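Long-range contacts in PrgZ (PDB 4FAJ), which binds a peptide pheromone as a membrane-anchored extracellular substrate-binding receptor, probably serving peptide uptake: residues S72-T77 against K224-S229; S140-A145 against Y211-Q216; T319-M324 against M525-I530; G492-K497 against K519-D524. All coordinates share one frame; numbering follows the deposited sequence.

Contact 1: residues S72-T77 against K224-S229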
# COMPACT_ATOMS: atom_id res chain seq x y z
N SER A 72 -11.58 -2.48 -4.66
CA SER A 72 -12.40 -1.28 -4.47
C SER A 72 -12.30 -0.34 -5.68
O SER A 72 -11.24 -0.25 -6.33
CB SER A 72 -11.96 -0.54 -3.19
OG SER A 72 -12.61 0.71 -3.07
N LEU A 73 -13.41 0.32 -5.99
CA LEU A 73 -13.45 1.39 -6.98
C LEU A 73 -13.75 2.75 -6.34
O LEU A 73 -14.12 3.71 -7.03
CB LEU A 73 -14.51 1.08 -8.04
CG LEU A 73 -14.36 -0.24 -8.81
CD1 LEU A 73 -15.57 -0.45 -9.72
CD2 LEU A 73 -13.08 -0.22 -9.61
N ASP A 74 -13.59 2.84 -5.02
CA ASP A 74 -13.92 4.04 -4.25
C ASP A 74 -12.67 4.56 -3.52
O ASP A 74 -12.13 3.88 -2.64
CB ASP A 74 -15.03 3.73 -3.26
CG ASP A 74 -15.50 4.95 -2.47
OD1 ASP A 74 -14.98 6.08 -2.64
OD2 ASP A 74 -16.42 4.77 -1.64
N PRO A 75 -12.23 5.78 -3.86
CA PRO A 75 -11.10 6.42 -3.17
C PRO A 75 -11.15 6.31 -1.64
O PRO A 75 -10.12 6.15 -0.99
CB PRO A 75 -11.23 7.89 -3.59
CG PRO A 75 -11.81 7.84 -4.94
CD PRO A 75 -12.78 6.68 -4.90
N ALA A 76 -12.35 6.43 -1.08
CA ALA A 76 -12.50 6.39 0.36
C ALA A 76 -12.17 5.02 0.96
O ALA A 76 -11.74 4.95 2.10
CB ALA A 76 -13.92 6.82 0.76
N THR A 77 -12.35 3.94 0.20
CA THR A 77 -12.18 2.59 0.73
C THR A 77 -11.01 1.79 0.15
O THR A 77 -10.65 0.77 0.73
CB THR A 77 -13.45 1.73 0.55
OG1 THR A 77 -13.66 1.47 -0.85
CG2 THR A 77 -14.68 2.45 1.15
N LYS A 224 -24.89 4.55 -0.69
CA LYS A 224 -24.16 3.39 -0.14
C LYS A 224 -23.67 2.40 -1.19
O LYS A 224 -22.78 1.60 -0.91
CB LYS A 224 -25.05 2.65 0.86
CG LYS A 224 -25.20 3.32 2.22
CD LYS A 224 -26.27 2.61 3.05
CE LYS A 224 -26.00 2.70 4.55
NZ LYS A 224 -27.01 1.91 5.31
N ASP A 225 -24.26 2.44 -2.38
CA ASP A 225 -23.85 1.56 -3.48
C ASP A 225 -22.77 2.18 -4.37
O ASP A 225 -22.41 1.61 -5.40
CB ASP A 225 -25.07 1.18 -4.33
CG ASP A 225 -26.16 0.47 -3.53
OD1 ASP A 225 -25.82 -0.26 -2.58
OD2 ASP A 225 -27.35 0.65 -3.87
N TYR A 226 -22.24 3.35 -3.99
CA TYR A 226 -21.13 3.90 -4.75
C TYR A 226 -19.97 2.91 -4.80
O TYR A 226 -19.53 2.40 -3.78
CB TYR A 226 -20.63 5.24 -4.21
CG TYR A 226 -19.65 5.87 -5.17
CD1 TYR A 226 -18.30 5.55 -5.11
CD2 TYR A 226 -20.08 6.73 -6.17
CE1 TYR A 226 -17.39 6.10 -6.01
CE2 TYR A 226 -19.19 7.28 -7.07
CZ TYR A 226 -17.85 6.97 -6.99
OH TYR A 226 -16.96 7.51 -7.89
N GLY A 227 -19.49 2.63 -6.01
CA GLY A 227 -18.35 1.75 -6.21
C GLY A 227 -18.68 0.27 -6.18
O GLY A 227 -17.77 -0.55 -6.24
N VAL A 228 -19.96 -0.08 -6.10
CA VAL A 228 -20.38 -1.48 -6.11
C VAL A 228 -19.99 -2.16 -7.42
O VAL A 228 -19.67 -3.35 -7.44
CB VAL A 228 -21.91 -1.65 -5.81
CG1 VAL A 228 -22.77 -1.32 -7.04
CG2 VAL A 228 -22.20 -3.07 -5.30
N SER A 229 -19.97 -1.40 -8.51
CA SER A 229 -19.59 -1.92 -9.82
C SER A 229 -19.11 -0.81 -10.73
O SER A 229 -19.19 0.37 -10.39
CB SER A 229 -20.78 -2.63 -10.48
OG SER A 229 -21.71 -1.68 -10.99
O HOH W 1 -14.60 6.28 -7.96
O HOH W 2 -15.77 -0.12 -4.44
O HOH W 3 -17.76 2.61 -1.54

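Contact 2: residues S140-A145 against Y211-Q216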
# COMPACT_ATOMS: atom_id res chain seq x y z
N SER A 140 -15.86 22.17 -4.14
CA SER A 140 -16.90 21.50 -3.34
C SER A 140 -16.92 19.97 -3.45
O SER A 140 -17.23 19.29 -2.46
CB SER A 140 -18.28 22.06 -3.68
OG SER A 140 -18.44 23.31 -3.04
N ASP A 141 -16.60 19.44 -4.62
CA ASP A 141 -16.37 17.99 -4.79
C ASP A 141 -15.28 17.48 -3.82
O ASP A 141 -15.43 16.40 -3.21
CB ASP A 141 -15.95 17.63 -6.23
CG ASP A 141 -17.08 17.78 -7.25
OD1 ASP A 141 -18.25 17.50 -6.93
OD2 ASP A 141 -16.77 18.17 -8.41
N PHE A 142 -14.17 18.23 -3.71
CA PHE A 142 -13.10 17.84 -2.79
C PHE A 142 -13.52 17.94 -1.32
O PHE A 142 -13.28 17.00 -0.55
CB PHE A 142 -11.81 18.66 -3.03
CG PHE A 142 -11.04 18.24 -4.25
CD1 PHE A 142 -10.11 17.21 -4.19
CD2 PHE A 142 -11.23 18.89 -5.47
CE1 PHE A 142 -9.39 16.82 -5.31
CE2 PHE A 142 -10.51 18.51 -6.60
CZ PHE A 142 -9.60 17.47 -6.51
N VAL A 143 -14.17 19.04 -0.95
CA VAL A 143 -14.64 19.23 0.42
C VAL A 143 -15.51 18.06 0.87
O VAL A 143 -15.26 17.45 1.91
CB VAL A 143 -15.42 20.56 0.61
CG1 VAL A 143 -16.15 20.57 1.94
CG2 VAL A 143 -14.48 21.76 0.49
N ALA A 144 -16.53 17.74 0.07
CA ALA A 144 -17.45 16.63 0.39
C ALA A 144 -16.75 15.26 0.39
O ALA A 144 -17.09 14.41 1.21
CB ALA A 144 -18.63 16.62 -0.58
N ALA A 145 -15.80 15.05 -0.52
CA ALA A 145 -15.06 13.80 -0.61
C ALA A 145 -14.27 13.54 0.66
O ALA A 145 -14.29 12.43 1.19
CB ALA A 145 -14.09 13.82 -1.85
N TYR A 211 -7.08 10.90 -1.24
CA TYR A 211 -7.42 12.32 -1.38
C TYR A 211 -8.08 12.69 -2.73
O TYR A 211 -8.36 13.87 -2.98
CB TYR A 211 -6.16 13.17 -1.15
CG TYR A 211 -5.81 13.42 0.30
CD1 TYR A 211 -5.11 12.48 1.05
CD2 TYR A 211 -6.16 14.62 0.92
CE1 TYR A 211 -4.77 12.73 2.37
CE2 TYR A 211 -5.84 14.87 2.23
CZ TYR A 211 -5.14 13.93 2.95
OH TYR A 211 -4.83 14.23 4.24
N TYR A 212 -8.36 11.71 -3.59
CA TYR A 212 -9.04 12.00 -4.86
C TYR A 212 -10.44 12.56 -4.61
O TYR A 212 -11.06 12.28 -3.56
CB TYR A 212 -9.11 10.74 -5.76
CG TYR A 212 -7.82 10.34 -6.47
CD1 TYR A 212 -6.58 10.91 -6.14
CD2 TYR A 212 -7.83 9.36 -7.46
CE1 TYR A 212 -5.40 10.52 -6.79
CE2 TYR A 212 -6.64 8.96 -8.12
CZ TYR A 212 -5.43 9.55 -7.78
OH TYR A 212 -4.27 9.15 -8.43
N PRO A 213 -10.93 13.40 -5.53
CA PRO A 213 -12.32 13.82 -5.40
C PRO A 213 -13.26 12.69 -5.82
O PRO A 213 -12.86 11.76 -6.51
CB PRO A 213 -12.42 14.97 -6.40
CG PRO A 213 -11.43 14.62 -7.49
CD PRO A 213 -10.33 13.83 -6.81
N VAL A 214 -14.51 12.79 -5.39
CA VAL A 214 -15.59 12.03 -5.98
C VAL A 214 -16.66 13.02 -6.36
O VAL A 214 -16.77 14.09 -5.74
CB VAL A 214 -16.15 10.94 -5.04
CG1 VAL A 214 -15.15 9.79 -4.91
CG2 VAL A 214 -16.52 11.52 -3.70
N GLN A 215 -17.44 12.69 -7.38
CA GLN A 215 -18.43 13.61 -7.92
C GLN A 215 -19.65 13.67 -7.01
O GLN A 215 -20.25 12.65 -6.72
CB GLN A 215 -18.85 13.19 -9.32
CG GLN A 215 -19.63 14.26 -10.07
CD GLN A 215 -20.46 13.69 -11.20
OE1 GLN A 215 -21.27 12.78 -10.99
NE2 GLN A 215 -20.28 14.22 -12.40
N GLN A 216 -20.01 14.87 -6.56
CA GLN A 216 -21.14 15.02 -5.65
C GLN A 216 -22.44 14.42 -6.21
O GLN A 216 -23.16 13.75 -5.48
CB GLN A 216 -21.37 16.49 -5.29
CG GLN A 216 -20.40 17.06 -4.29
CD GLN A 216 -20.53 18.56 -4.18
OE1 GLN A 216 -19.98 19.30 -5.00
NE2 GLN A 216 -21.28 19.02 -3.19
O HOH W 4 -17.75 14.97 -3.36

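Contact 3: residues T319-M324 against M525-I530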
# COMPACT_ATOMS: atom_id res chain seq x y z
N THR A 319 7.70 -3.43 2.62
CA THR A 319 8.15 -4.47 3.54
C THR A 319 7.04 -5.51 3.69
O THR A 319 5.88 -5.16 3.93
CB THR A 319 8.47 -3.87 4.92
OG1 THR A 319 9.54 -2.92 4.80
CG2 THR A 319 8.88 -4.99 5.93
N MET A 320 7.38 -6.79 3.53
CA MET A 320 6.46 -7.88 3.87
C MET A 320 6.71 -8.32 5.33
O MET A 320 7.86 -8.52 5.74
CB MET A 320 6.61 -9.07 2.92
CG MET A 320 6.13 -8.82 1.50
SD MET A 320 4.36 -8.43 1.36
CE MET A 320 3.60 -9.86 2.13
N PHE A 321 5.62 -8.44 6.09
CA PHE A 321 5.67 -8.77 7.52
C PHE A 321 5.02 -10.12 7.82
O PHE A 321 4.22 -10.61 7.02
CB PHE A 321 4.86 -7.75 8.34
CG PHE A 321 5.29 -6.33 8.18
CD1 PHE A 321 6.42 -5.85 8.82
CD2 PHE A 321 4.50 -5.43 7.47
CE1 PHE A 321 6.80 -4.52 8.71
CE2 PHE A 321 4.87 -4.09 7.35
CZ PHE A 321 6.02 -3.63 7.96
N LEU A 322 5.35 -10.68 8.99
CA LEU A 322 4.43 -11.54 9.72
C LEU A 322 3.75 -10.65 10.75
O LEU A 322 4.38 -10.20 11.72
CB LEU A 322 5.14 -12.70 10.44
CG LEU A 322 5.54 -13.91 9.62
CD1 LEU A 322 6.16 -14.96 10.50
CD2 LEU A 322 4.35 -14.50 8.90
N GLU A 323 2.48 -10.34 10.50
CA GLU A 323 1.67 -9.67 11.49
C GLU A 323 1.19 -10.71 12.48
O GLU A 323 0.94 -11.85 12.11
CB GLU A 323 0.50 -8.93 10.85
CG GLU A 323 0.91 -7.73 10.05
CD GLU A 323 -0.25 -6.80 9.73
OE1 GLU A 323 -0.67 -6.05 10.65
OE2 GLU A 323 -0.72 -6.81 8.58
N MET A 324 1.05 -10.30 13.74
CA MET A 324 0.76 -11.21 14.83
C MET A 324 -0.40 -10.69 15.66
O MET A 324 -0.36 -9.55 16.13
CB MET A 324 2.00 -11.34 15.72
CG MET A 324 3.14 -12.14 15.11
SD MET A 324 4.70 -12.01 16.03
CE MET A 324 5.03 -10.26 15.92
N MET A 525 8.89 -6.66 19.81
CA MET A 525 8.54 -7.48 18.64
C MET A 525 7.04 -7.51 18.35
O MET A 525 6.41 -8.57 18.36
CB MET A 525 9.12 -8.90 18.71
CG MET A 525 9.12 -9.64 17.36
SD MET A 525 9.88 -8.80 15.96
CE MET A 525 11.51 -8.45 16.58
N GLY A 526 6.50 -6.34 18.07
CA GLY A 526 5.09 -6.18 17.75
C GLY A 526 4.71 -6.55 16.33
O GLY A 526 3.53 -6.72 16.03
N VAL A 527 5.72 -6.66 15.47
CA VAL A 527 5.58 -7.06 14.07
C VAL A 527 6.94 -7.61 13.62
O VAL A 527 7.97 -7.13 14.09
CB VAL A 527 5.17 -5.86 13.18
CG1 VAL A 527 6.34 -4.86 13.00
CG2 VAL A 527 4.63 -6.34 11.85
N VAL A 528 6.94 -8.63 12.75
CA VAL A 528 8.19 -9.25 12.29
C VAL A 528 8.46 -8.86 10.83
O VAL A 528 7.74 -9.33 9.94
CB VAL A 528 8.14 -10.80 12.36
CG1 VAL A 528 9.42 -11.43 11.74
CG2 VAL A 528 7.96 -11.27 13.79
N PRO A 529 9.46 -8.01 10.57
CA PRO A 529 9.80 -7.70 9.18
C PRO A 529 10.61 -8.82 8.55
O PRO A 529 11.55 -9.35 9.17
CB PRO A 529 10.61 -6.39 9.28
CG PRO A 529 10.94 -6.20 10.69
CD PRO A 529 10.30 -7.26 11.53
N ILE A 530 10.23 -9.19 7.33
CA ILE A 530 10.81 -10.34 6.67
C ILE A 530 11.71 -9.89 5.54
O ILE A 530 12.92 -10.03 5.64
CB ILE A 530 9.74 -11.31 6.12
CG1 ILE A 530 8.72 -11.67 7.21
CG2 ILE A 530 10.42 -12.60 5.62
CD1 ILE A 530 7.47 -12.38 6.66
O HOH W 5 1.73 -7.45 14.06

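Contact 4: residues G492-K497 against K519-D524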
# COMPACT_ATOMS: atom_id res chain seq x y z
N GLY A 492 -2.75 -6.56 13.92
CA GLY A 492 -2.39 -7.36 15.08
C GLY A 492 -2.81 -6.81 16.43
O GLY A 492 -2.78 -7.53 17.43
N GLY A 493 -3.21 -5.55 16.49
CA GLY A 493 -3.60 -4.93 17.76
C GLY A 493 -2.45 -4.66 18.71
O GLY A 493 -2.63 -4.68 19.92
N TYR A 494 -1.26 -4.42 18.17
CA TYR A 494 -0.13 -3.98 18.99
C TYR A 494 -0.44 -2.61 19.63
O TYR A 494 -0.98 -1.74 18.97
CB TYR A 494 1.13 -3.89 18.13
CG TYR A 494 2.31 -3.20 18.78
CD1 TYR A 494 3.14 -3.89 19.65
CD2 TYR A 494 2.60 -1.87 18.50
CE1 TYR A 494 4.24 -3.26 20.24
CE2 TYR A 494 3.70 -1.23 19.10
CZ TYR A 494 4.52 -1.94 19.96
OH TYR A 494 5.60 -1.33 20.55
N SER A 495 -0.10 -2.45 20.91
CA SER A 495 -0.28 -1.15 21.58
C SER A 495 0.82 -0.84 22.59
O SER A 495 0.99 -1.54 23.60
CB SER A 495 -1.63 -1.05 22.29
OG SER A 495 -1.77 0.24 22.87
N ASN A 496 1.56 0.21 22.30
CA ASN A 496 2.55 0.74 23.22
C ASN A 496 2.35 2.26 23.21
O ASN A 496 2.50 2.90 22.16
CB ASN A 496 3.96 0.33 22.79
CG ASN A 496 5.04 0.86 23.72
OD1 ASN A 496 5.03 2.03 24.11
ND2 ASN A 496 6.00 0.01 24.06
N LYS A 497 1.98 2.81 24.35
CA LYS A 497 1.63 4.24 24.43
C LYS A 497 2.84 5.14 24.27
O LYS A 497 2.73 6.29 23.84
CB LYS A 497 0.95 4.54 25.76
CG LYS A 497 -0.29 3.73 26.00
CD LYS A 497 -1.36 4.05 24.99
CE LYS A 497 -2.66 3.37 25.34
NZ LYS A 497 -3.79 4.28 25.09
N LYS A 519 12.71 1.17 16.94
CA LYS A 519 13.42 0.29 17.85
C LYS A 519 12.53 -0.25 18.98
O LYS A 519 12.62 -1.43 19.32
CB LYS A 519 14.67 0.98 18.42
CG LYS A 519 15.74 1.27 17.38
CD LYS A 519 16.90 2.04 17.98
CE LYS A 519 17.81 2.55 16.88
NZ LYS A 519 18.95 3.31 17.44
N LEU A 520 11.68 0.60 19.55
CA LEU A 520 10.73 0.14 20.57
C LEU A 520 9.78 -0.95 20.00
O LEU A 520 9.52 -1.96 20.64
CB LEU A 520 9.92 1.33 21.10
CG LEU A 520 8.92 1.09 22.23
CD1 LEU A 520 9.56 0.35 23.39
CD2 LEU A 520 8.33 2.44 22.69
N LEU A 521 9.28 -0.73 18.80
CA LEU A 521 8.43 -1.73 18.13
C LEU A 521 9.16 -3.06 17.95
O LEU A 521 8.61 -4.14 18.19
CB LEU A 521 7.96 -1.18 16.79
CG LEU A 521 7.11 -2.07 15.88
CD1 LEU A 521 5.87 -2.60 16.62
CD2 LEU A 521 6.70 -1.27 14.65
N ILE A 522 10.42 -3.00 17.55
CA ILE A 522 11.23 -4.21 17.35
C ILE A 522 11.60 -4.86 18.68
O ILE A 522 11.56 -6.10 18.81
CB ILE A 522 12.48 -3.91 16.48
CG1 ILE A 522 12.02 -3.70 15.03
CG2 ILE A 522 13.50 -5.04 16.58
CD1 ILE A 522 12.99 -2.99 14.17
N ASN A 523 11.90 -4.04 19.69
CA ASN A 523 12.23 -4.56 21.01
C ASN A 523 11.03 -5.24 21.68
O ASN A 523 11.22 -6.19 22.43
CB ASN A 523 12.77 -3.44 21.90
CG ASN A 523 14.13 -2.95 21.45
OD1 ASN A 523 14.76 -3.56 20.57
ND2 ASN A 523 14.60 -1.88 22.05
N ASP A 524 9.83 -4.75 21.41
CA ASP A 524 8.58 -5.40 21.86
C ASP A 524 8.23 -6.59 20.97
O ASP A 524 7.39 -7.41 21.33
CB ASP A 524 7.40 -4.41 21.80
CG ASP A 524 7.39 -3.38 22.93
OD1 ASP A 524 8.14 -3.53 23.91
OD2 ASP A 524 6.59 -2.41 22.82
O HOH W 6 3.65 -3.44 24.31

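Contact 1: residues S72-T77 against K224-S229
L73 and D74 rest against Y226, G227 and S229, joining the loop between strand 61-66 and helix 81-90 to that between helix 216-222 and strand 239-243; no direct hydrogen bond links the two segments. Van der Waals packing sets the L73 side chain on the backbone of G227 and S229: L73 CD1 reaches S229 C at 3.7 Å, while its CB passes G227 O. With CG anti to the backbone N (chi1 -177°), D74 sends its carboxylate toward Y226. The two side chains meet at a slant, carboxylate and ring planes 68° apart, D74 CG 3.9 Å from Y226 CD1.

Three waters supply the polar links. One donates to L73 O and lies in the plane of the Y226 ring, 2.7 Å from Y226 OH, the edge hydroxyl that suits a tyrosine here. Another accepts from L73 N and gives a hydrogen to G227 O at 2.7 Å. The third donates both to D74 OD2 and to Y226 O.

Within the loops, S72 OG accepts from D74 N at 3.0 Å, an ST turn, and bonds T77 OG1. D74 OD1 takes A76 N from above its carboxylate plane, an Asx turn. G227 sits in the type II turn D225-V228, where phi of 81° suits a glycine and the absence of a side chain leaves room for D74 CB and the backbone of L73.

D74 OD2 also forms a salt bridge to R148 of helix 139-150, so the aspartate is probably ionised. The chemistry implies two loops, each shaped by its own turns, matched by ordered water rather than direct bonds.

Contact 2: residues S140-A145 against Y211-Q216
P213 lies over one face of the F142 ring, its CB 3.7 Å from the ring centroid in a CH-pi contact only 11° off the normal. At the ring edge, in its plane, is Y211 O, whose hydrogen-bond donor is W146 NE1; L94 and L191 touch the ring as well. This is helix-on-loop packing: helix 139-150 lies on an extended loop that ends in the N-cap of helix 216-222, at Q215. The compact, ring-closed proline, its C-H bonds turned to the face, suits a place against an aromatic ring, and F142 CE1 approaches P213 CD to 3.5 Å.

One turn on, the small A145 lets the loop come close, its CB 3.8 Å from V214 CG2. D141 ties down the start of the second helix: its OD1 accepts from Q216 N at 3.2 Å, the donor standing 42° above the carboxylate plane. D141 CG lies beside its own backbone N (chi1 -70°), a setting in which OD2 accepts from T138 N and W131 NE1, so both oxygens are engaged. A144 CB packs on Q216 CG.

Water completes the join, donating to D141 O and to V214 O. V214 N, by contrast, is buried without a hydrogen-bond partner in the model, facing A145 CB at 3.7 Å.

Contact 3: residues T319-M324 against M525-I530
L322 and V528 form a hydrogen-bonded antiparallel pair: L322 N gives to V528 O at 2.9 Å, and V528 N returns a bond of 3.2 Å to L322 O. The ladder continues with I530 N to M320 O, 2.9 Å. Between these rungs F321 faces P529 in a non-hydrogen-bonded pair, a place a proline can fill because no N-H is asked of it toward this strand.

The side chains divide between two faces. Beside P529, F321 CD1 meets V527 CG2 at 3.6 Å, T319 CG2 stands over one face of the F321 ring, toward the rim, and V528 O lies at its edge. T319 CG2 also runs alongside P529 CB. On the other face, L322 and V528 touch at their CB atoms, and I530 sends CD1 across to L322 CG, 3.9 Å away. M324, bent at its last torsion (chi3 -61°), lays its CE against M525 O, 3.3 Å away, and against V528 CG2; the flexible thioether fits where the strands part. There a water bridges M324 N and G526 O, at a point where direct pairing has ceased.

Farther out, M525 adopts positive phi (40°) as C-prime residue of the Schellman motif ending helix 510-524, and so turns the chain into the strand. E323 OE2 is bound by H491 and S467, while M320 packs on a side chain of the bound peptide.

Strand 311-324 lies between strand 528-539 and strand 464-470, with helices 336-345 and 348-356 against the face that carries L322 and V528.

Contact 4: residues G492-K497 against K519-D524
D524 OD2 is gripped by two donors from the loop, Y494 OH at 2.7 Å and N496 ND2 at 2.8 Å. They use different sides of the oxygen: the amide takes the syn lone pair, in a bond of 156° with its plane nearly that of the carboxylate, whereas the tyrosine hydroxyl comes on the anti side. Together they should fix the rotation of the carboxylate.

Y494 suits its place by joining a polar end to a broad apolar face. L521 CD1 sits over that face, toward the rim, in a CH-pi contact 3.7 Å from the ring centroid, and N496 N lies over the opposite one, likewise toward the rim. With CG anti to the backbone N (chi1 169°), the ring reaches across to the helix.

N496 uses both ends of its amide. As ND2 holds D524, OD1 caps helix 497-502 by accepting from Y499 N, as befits an asparagine at an N-cap. L520 comes from the opposite direction, its isopropyl end against the N496 amide, L520 CG 3.6 Å from N496 ND2.

The contact thus ties the N-terminus of helix 497-502 to the C-terminal part of helix 510-524. Y499 of the former also packs on L520 and L521, and R339 of helix 336-345 bonds D524 O.

In the fold
The four contacts form two neighbouring pairs. Contacts 1 and 2 touch where P75 packs on V214 and Y212, and R148, on the helix of contact 2, forms a salt bridge with D74 of contact 1. Contacts 3 and 4 adjoin at G526 N and L521 O, probably hydrogen-bonded, since strand 528-539 follows helix 510-524 after a short turn. The pairs stand well apart, with contacts 1 and 3 about 30 Å between centres and on opposite sides of the chain's centre. Contact 3 is wholly buried and relies on backbone pairing; contact 4, only partly buried, depends on side-chain bonds to one carboxylate. Of the other two, also buried, contact 1 joins two loops mainly through water, contact 2 a helix to a loop mainly through packing.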